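Local coordinates for protein luciferase-like enzymeAMP-CoA-ligase (Zophobas atratus, PDB 4W8O) that is a luciferase-like AMP-CoA-ligase of a nonluminescent mealworm, which probably activates carboxylic acids with ATP as adenylates for transfer to coenzyme A, at residues A[215-229]-A[255-269]. Sequence-based numbering, arbitrary orientation.
Sequences DCRSILHFTTMYWIT and TLQMIEKYKLTSLFV
Backbone bonds put I219 beside S266 and L220 beside L267 in parallel register, strands 218-221 and 266-268 running 25° apart. L220 N donates to S266 O, and F268 N to L220 O at 2.9 Å. At the strand entrance S218 O accepts from two consecutive amides, T265 N in its carbonyl plane and S266 N tilted 31° from it. Farther along, a water links F222 N to F268 O.

Side-chain hydroxyls extend this pairing. T265 OG1, placed between its backbone N and carbonyl carbon (chi1 62°), accepts from S218 N at 3.0 Å and donates to S266 OG. The D215 side chain runs roughly perpendicular to that of T265, with OD1 3.4 Å from T265 OG1. R217 grips the carboxylate side-on, NE to OD1 and NH2 to OD2 (2.7 Å), while OD1 closes an Asx turn onto R217 N. Replacing D215 by an alanine removes the carboxylate, which would probably leave the R217 guanidinium without its mate and R217 N without its Asx-turn acceptor.

Apolar contacts gather on the L220 face: L264 CD1 lies 3.5 Å from L220 CB, and L267 CD1 3.6 Å from F222 CE2. In the pocket holding a polyether diol, probably from the crystallisation liquor, T229 CG2 meets F268 CZ at 3.7 Å.

Strands 243-246 and 293-297 flank this inner parallel pair in a mixed alpha/beta sheet of the AMP-binding (ANL) enzyme; helix 228-239 packs against I219 on one face, helix 252-262 approaches L220 through T255 and M258 on the other.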
loop_
_atom_site.group_PDB
_atom_site.type_symbol
_atom_site.label_atom_id
_atom_site.label_comp_id
_atom_site.label_asym_id
_atom_site.label_seq_id
_atom_site.Cartn_x
_atom_site.Cartn_y
_atom_site.Cartn_z
ATOM N N ASP A 215 3.258 -14.151 6.369
ATOM C CA ASP A 215 1.911 -14.714 6.264
ATOM C C ASP A 215 0.869 -13.605 6.080
ATOM O O ASP A 215 0.818 -12.672 6.884
ATOM C CB ASP A 215 1.625 -15.508 7.547
ATOM C CG ASP A 215 0.404 -16.404 7.443
ATOM O OD1 ASP A 215 -0.486 -16.151 6.606
ATOM O OD2 ASP A 215 0.325 -17.370 8.226
ATOM N N CYS A 216 0.050 -13.718 5.027
ATOM C CA CYS A 216 -1.013 -12.749 4.714
ATOM C C CYS A 216 -2.380 -13.412 4.497
ATOM O O CYS A 216 -3.289 -12.770 3.965
ATOM C CB CYS A 216 -0.681 -11.981 3.426
ATOM S SG CYS A 216 0.601 -10.727 3.561
ATOM N N ARG A 217 -2.532 -14.679 4.882
ATOM C CA ARG A 217 -3.740 -15.436 4.532
ATOM C C ARG A 217 -5.021 -14.740 5.003
ATOM O O ARG A 217 -6.029 -14.716 4.300
ATOM C CB ARG A 217 -3.672 -16.851 5.099
ATOM C CG ARG A 217 -2.625 -17.734 4.429
ATOM C CD ARG A 217 -2.443 -19.039 5.183
ATOM N NE ARG A 217 -1.948 -18.803 6.538
ATOM C CZ ARG A 217 -1.961 -19.693 7.523
ATOM N NH1 ARG A 217 -2.435 -20.919 7.325
ATOM N NH2 ARG A 217 -1.486 -19.357 8.715
ATOM N N SER A 218 -4.966 -14.169 6.195
ATOM C CA SER A 218 -6.035 -13.320 6.683
ATOM C C SER A 218 -5.422 -12.110 7.411
ATOM O O SER A 218 -5.011 -12.205 8.576
ATOM C CB SER A 218 -6.961 -14.126 7.590
ATOM O OG SER A 218 -8.157 -13.407 7.808
ATOM N N ILE A 219 -5.351 -10.982 6.704
ATOM C CA ILE A 219 -4.621 -9.809 7.188
ATOM C C ILE A 219 -5.552 -8.631 7.488
ATOM O O ILE A 219 -6.369 -8.247 6.657
ATOM C CB ILE A 219 -3.489 -9.379 6.220
ATOM C CG1 ILE A 219 -2.735 -8.163 6.786
ATOM C CG2 ILE A 219 -4.023 -9.074 4.824
ATOM C CD1 ILE A 219 -1.430 -7.851 6.083
ATOM N N LEU A 220 -5.419 -8.083 8.696
ATOM C CA LEU A 220 -6.179 -6.912 9.135
ATOM C C LEU A 220 -5.326 -5.660 8.969
ATOM O O LEU A 220 -4.122 -5.681 9.231
ATOM C CB LEU A 220 -6.599 -7.060 10.604
ATOM C CG LEU A 220 -7.283 -5.881 11.314
ATOM C CD1 LEU A 220 -8.565 -5.459 10.613
ATOM C CD2 LEU A 220 -7.585 -6.238 12.764
ATOM N N HIS A 221 -5.945 -4.568 8.527
ATOM C CA HIS A 221 -5.274 -3.279 8.559
ATOM C C HIS A 221 -6.271 -2.154 8.758
ATOM O O HIS A 221 -7.477 -2.337 8.606
ATOM C CB HIS A 221 -4.468 -3.066 7.282
ATOM C CG HIS A 221 -5.309 -2.760 6.091
ATOM N ND1 HIS A 221 -5.374 -1.503 5.531
ATOM C CD2 HIS A 221 -6.149 -3.537 5.373
ATOM C CE1 HIS A 221 -6.208 -1.524 4.507
ATOM N NE2 HIS A 221 -6.694 -2.746 4.395
ATOM N N PHE A 222 -5.745 -0.991 9.104
ATOM C CA PHE A 222 -6.559 0.186 9.387
ATOM C C PHE A 222 -6.304 1.325 8.413
ATOM O O PHE A 222 -7.147 2.207 8.277
ATOM C CB PHE A 222 -6.279 0.664 10.815
ATOM C CG PHE A 222 -6.492 -0.403 11.854
ATOM C CD1 PHE A 222 -7.762 -0.673 12.339
ATOM C CD2 PHE A 222 -5.431 -1.151 12.328
ATOM C CE1 PHE A 222 -7.969 -1.667 13.278
ATOM C CE2 PHE A 222 -5.631 -2.149 13.270
ATOM C CZ PHE A 222 -6.903 -2.407 13.742
ATOM N N THR A 223 -5.141 1.323 7.764
ATOM C CA THR A 223 -4.745 2.396 6.860
ATOM C C THR A 223 -5.659 2.462 5.654
ATOM O O THR A 223 -6.068 1.438 5.119
ATOM C CB THR A 223 -3.307 2.206 6.320
ATOM O OG1 THR A 223 -3.110 0.836 5.928
ATOM C CG2 THR A 223 -2.274 2.601 7.375
ATOM N N THR A 224 -5.943 3.680 5.216
ATOM C CA THR A 224 -6.740 3.922 4.019
ATOM C C THR A 224 -5.881 3.715 2.784
ATOM O O THR A 224 -4.660 3.546 2.891
ATOM C CB THR A 224 -7.288 5.356 4.008
ATOM O OG1 THR A 224 -6.197 6.280 4.071
ATOM C CG2 THR A 224 -8.224 5.581 5.194
ATOM N N MET A 225 -6.521 3.747 1.615
ATOM C CA MET A 225 -5.845 3.479 0.338
ATOM C C MET A 225 -4.975 4.645 -0.124
ATOM O O MET A 225 -4.237 4.533 -1.095
ATOM C CB MET A 225 -6.868 3.108 -0.742
ATOM C CG MET A 225 -7.618 1.807 -0.472
ATOM S SD MET A 225 -6.538 0.362 -0.465
ATOM C CE MET A 225 -7.618 -0.855 0.291
ATOM N N TYR A 226 -5.067 5.770 0.576
ATOM C CA TYR A 226 -4.115 6.863 0.433
ATOM C C TYR A 226 -2.675 6.385 0.654
ATOM O O TYR A 226 -1.754 6.820 -0.032
ATOM C CB TYR A 226 -4.449 7.934 1.458
ATOM C CG TYR A 226 -3.472 9.075 1.546
ATOM C CD1 TYR A 226 -3.425 10.052 0.560
ATOM C CD2 TYR A 226 -2.612 9.200 2.638
ATOM C CE1 TYR A 226 -2.538 11.114 0.644
ATOM C CE2 TYR A 226 -1.732 10.268 2.740
ATOM C CZ TYR A 226 -1.698 11.221 1.738
ATOM O OH TYR A 226 -0.832 12.282 1.822
ATOM N N TRP A 227 -2.500 5.498 1.625
ATOM C CA TRP A 227 -1.177 5.028 2.014
ATOM C C TRP A 227 -0.752 3.848 1.157
ATOM O O TRP A 227 -1.562 2.986 0.814
ATOM C CB TRP A 227 -1.169 4.641 3.498
ATOM C CG TRP A 227 -1.520 5.803 4.403
ATOM C CD1 TRP A 227 -2.728 6.046 4.999
ATOM C CD2 TRP A 227 -0.659 6.882 4.786
ATOM N NE1 TRP A 227 -2.667 7.204 5.739
ATOM C CE2 TRP A 227 -1.412 7.738 5.627
ATOM C CE3 TRP A 227 0.679 7.206 4.508
ATOM C CZ2 TRP A 227 -0.878 8.899 6.187
ATOM C CZ3 TRP A 227 1.216 8.361 5.072
ATOM C CH2 TRP A 227 0.433 9.196 5.905
ATOM N N ILE A 228 0.525 3.841 0.804
ATOM C CA ILE A 228 1.152 2.715 0.122
ATOM C C ILE A 228 0.780 1.379 0.767
ATOM O O ILE A 228 0.502 0.421 0.070
ATOM C CB ILE A 228 2.690 2.890 0.057
ATOM C CG1 ILE A 228 3.360 1.776 -0.760
ATOM C CG2 ILE A 228 3.297 2.934 1.446
ATOM C CD1 ILE A 228 3.064 1.816 -2.236
ATOM N N THR A 229 0.749 1.311 2.093
ATOM C CA THR A 229 0.427 0.051 2.770
ATOM C C THR A 229 -0.983 -0.455 2.437
ATOM O O THR A 229 -1.187 -1.657 2.229
ATOM C CB THR A 229 0.576 0.177 4.287
ATOM O OG1 THR A 229 -0.173 1.309 4.746
ATOM C CG2 THR A 229 2.035 0.359 4.658
ATOM N N THR A 255 -9.657 -5.152 18.359
ATOM C CA THR A 255 -8.676 -5.799 17.500
ATOM C C THR A 255 -8.462 -7.252 17.939
ATOM O O THR A 255 -8.423 -8.149 17.105
ATOM C CB THR A 255 -7.331 -5.047 17.492
ATOM O OG1 THR A 255 -7.517 -3.717 17.001
ATOM C CG2 THR A 255 -6.318 -5.758 16.611
ATOM N N LEU A 256 -8.344 -7.486 19.246
ATOM C CA LEU A 256 -8.202 -8.855 19.749
ATOM C C LEU A 256 -9.450 -9.684 19.451
ATOM O O LEU A 256 -9.346 -10.851 19.075
ATOM C CB LEU A 256 -7.880 -8.870 21.244
ATOM C CG LEU A 256 -6.554 -8.219 21.665
ATOM C CD1 LEU A 256 -6.273 -8.509 23.133
ATOM C CD2 LEU A 256 -5.391 -8.688 20.805
ATOM N N GLN A 257 -10.623 -9.075 19.599
ATOM C CA GLN A 257 -11.881 -9.735 19.230
ATOM C C GLN A 257 -11.902 -10.139 17.752
ATOM O O GLN A 257 -12.341 -11.246 17.413
ATOM C CB GLN A 257 -13.077 -8.832 19.529
ATOM C CG GLN A 257 -13.381 -8.682 21.010
ATOM C CD GLN A 257 -14.239 -7.465 21.322
ATOM O OE1 GLN A 257 -14.861 -6.873 20.439
ATOM N NE2 GLN A 257 -14.276 -7.091 22.589
ATOM N N MET A 258 -11.441 -9.247 16.877
ATOM C CA MET A 258 -11.415 -9.542 15.438
ATOM C C MET A 258 -10.449 -10.680 15.114
ATOM O O MET A 258 -10.762 -11.531 14.287
ATOM C CB MET A 258 -11.072 -8.293 14.613
ATOM C CG MET A 258 -12.213 -7.297 14.482
ATOM S SD MET A 258 -11.787 -5.848 13.481
ATOM C CE MET A 258 -13.011 -4.674 14.076
ATOM N N ILE A 259 -9.291 -10.701 15.771
ATOM C CA ILE A 259 -8.329 -11.805 15.606
ATOM C C ILE A 259 -8.975 -13.141 15.962
ATOM O O ILE A 259 -8.804 -14.137 15.248
ATOM C CB ILE A 259 -7.052 -11.604 16.450
ATOM C CG1 ILE A 259 -6.225 -10.452 15.873
ATOM C CG2 ILE A 259 -6.212 -12.877 16.476
ATOM C CD1 ILE A 259 -5.152 -9.936 16.803
ATOM N N GLU A 260 -9.715 -13.154 17.063
ATOM C CA GLU A 260 -10.481 -14.328 17.453
ATOM C C GLU A 260 -11.605 -14.633 16.461
ATOM O O GLU A 260 -11.737 -15.771 16.000
ATOM C CB GLU A 260 -11.085 -14.106 18.829
ATOM C CG GLU A 260 -11.778 -15.322 19.405
ATOM C CD GLU A 260 -12.169 -15.103 20.844
ATOM O OE1 GLU A 260 -11.502 -15.673 21.722
ATOM O OE2 GLU A 260 -13.116 -14.333 21.092
ATOM N N LYS A 261 -12.408 -13.616 16.147
ATOM C CA LYS A 261 -13.626 -13.800 15.351
ATOM C C LYS A 261 -13.369 -14.258 13.917
ATOM O O LYS A 261 -14.102 -15.096 13.402
ATOM C CB LYS A 261 -14.464 -12.516 15.326
ATOM C CG LYS A 261 -15.806 -12.674 14.619
ATOM C CD LYS A 261 -16.693 -11.450 14.782
ATOM C CE LYS A 261 -18.070 -11.679 14.179
ATOM N NZ LYS A 261 -18.866 -12.713 14.913
ATOM N N TYR A 262 -12.355 -13.696 13.270
ATOM C CA TYR A 262 -12.066 -14.028 11.872
ATOM C C TYR A 262 -10.861 -14.956 11.728
ATOM O O TYR A 262 -10.502 -15.326 10.613
ATOM C CB TYR A 262 -11.871 -12.745 11.053
ATOM C CG TYR A 262 -13.077 -11.833 11.118
ATOM C CD1 TYR A 262 -14.284 -12.213 10.546
ATOM C CD2 TYR A 262 -13.019 -10.606 11.776
ATOM C CE1 TYR A 262 -15.401 -11.396 10.609
ATOM C CE2 TYR A 262 -14.131 -9.780 11.848
ATOM C CZ TYR A 262 -15.319 -10.181 11.267
ATOM O OH TYR A 262 -16.432 -9.376 11.332
ATOM N N LYS A 263 -10.254 -15.340 12.851
ATOM C CA LYS A 263 -9.070 -16.197 12.849
ATOM C C LYS A 263 -7.963 -15.575 12.013
ATOM O O LYS A 263 -7.407 -16.209 11.122
ATOM C CB LYS A 263 -9.413 -17.599 12.339
ATOM C CG LYS A 263 -10.581 -18.243 13.068
ATOM C CD LYS A 263 -10.794 -19.672 12.602
ATOM C CE LYS A 263 -12.176 -20.179 12.980
ATOM N NZ LYS A 263 -12.369 -20.236 14.454
ATOM N N LEU A 264 -7.650 -14.321 12.317
ATOM C CA LEU A 264 -6.644 -13.580 11.574
ATOM C C LEU A 264 -5.272 -14.200 11.774
ATOM O O LEU A 264 -4.944 -14.669 12.862
ATOM C CB LEU A 264 -6.595 -12.113 12.023
ATOM C CG LEU A 264 -7.872 -11.282 11.890
ATOM C CD1 LEU A 264 -7.637 -9.892 12.470
ATOM C CD2 LEU A 264 -8.324 -11.214 10.433
ATOM N N THR A 265 -4.482 -14.191 10.711
ATOM C CA THR A 265 -3.109 -14.647 10.737
ATOM C C THR A 265 -2.146 -13.479 10.829
ATOM O O THR A 265 -0.991 -13.671 11.209
ATOM C CB THR A 265 -2.758 -15.413 9.449
ATOM O OG1 THR A 265 -2.883 -14.540 8.314
ATOM C CG2 THR A 265 -3.666 -16.610 9.277
ATOM N N SER A 266 -2.605 -12.277 10.460
ATOM C CA SER A 266 -1.719 -11.123 10.392
ATOM C C SER A 266 -2.428 -9.808 10.660
ATOM O O SER A 266 -3.653 -9.706 10.594
ATOM C CB SER A 266 -1.054 -11.027 9.015
ATOM O OG SER A 266 -1.210 -12.217 8.270
ATOM N N LEU A 267 -1.623 -8.790 10.918
ATOM C CA LEU A 267 -2.113 -7.450 11.119
ATOM C C LEU A 267 -0.991 -6.476 10.793
ATOM O O LEU A 267 0.151 -6.691 11.209
ATOM C CB LEU A 267 -2.575 -7.302 12.573
ATOM C CG LEU A 267 -2.459 -5.961 13.282
ATOM C CD1 LEU A 267 -3.454 -4.977 12.691
ATOM C CD2 LEU A 267 -2.715 -6.166 14.768
ATOM N N PHE A 268 -1.296 -5.426 10.026
ATOM C CA PHE A 268 -0.371 -4.309 9.902
ATOM C C PHE A 268 -0.911 -3.112 10.674
ATOM O O PHE A 268 -2.085 -2.778 10.564
ATOM C CB PHE A 268 -0.110 -3.888 8.460
ATOM C CG PHE A 268 0.601 -2.567 8.367
ATOM C CD1 PHE A 268 1.966 -2.485 8.596
ATOM C CD2 PHE A 268 -0.103 -1.397 8.138
ATOM C CE1 PHE A 268 2.619 -1.265 8.558
ATOM C CE2 PHE A 268 0.542 -0.174 8.097
ATOM C CZ PHE A 268 1.903 -0.106 8.310
ATOM N N VAL A 269 -0.032 -2.470 11.434
ATOM C CA VAL A 269 -0.354 -1.237 12.157
ATOM C C VAL A 269 0.942 -0.564 12.629
ATOM O O VAL A 269 1.927 -1.236 12.948
ATOM C CB VAL A 269 -1.309 -1.503 13.348
ATOM C CG1 VAL A 269 -0.614 -2.266 14.463
ATOM C CG2 VAL A 269 -1.899 -0.204 13.879
HETATM O O HOH W 1 -2.932 -0.256 9.609
#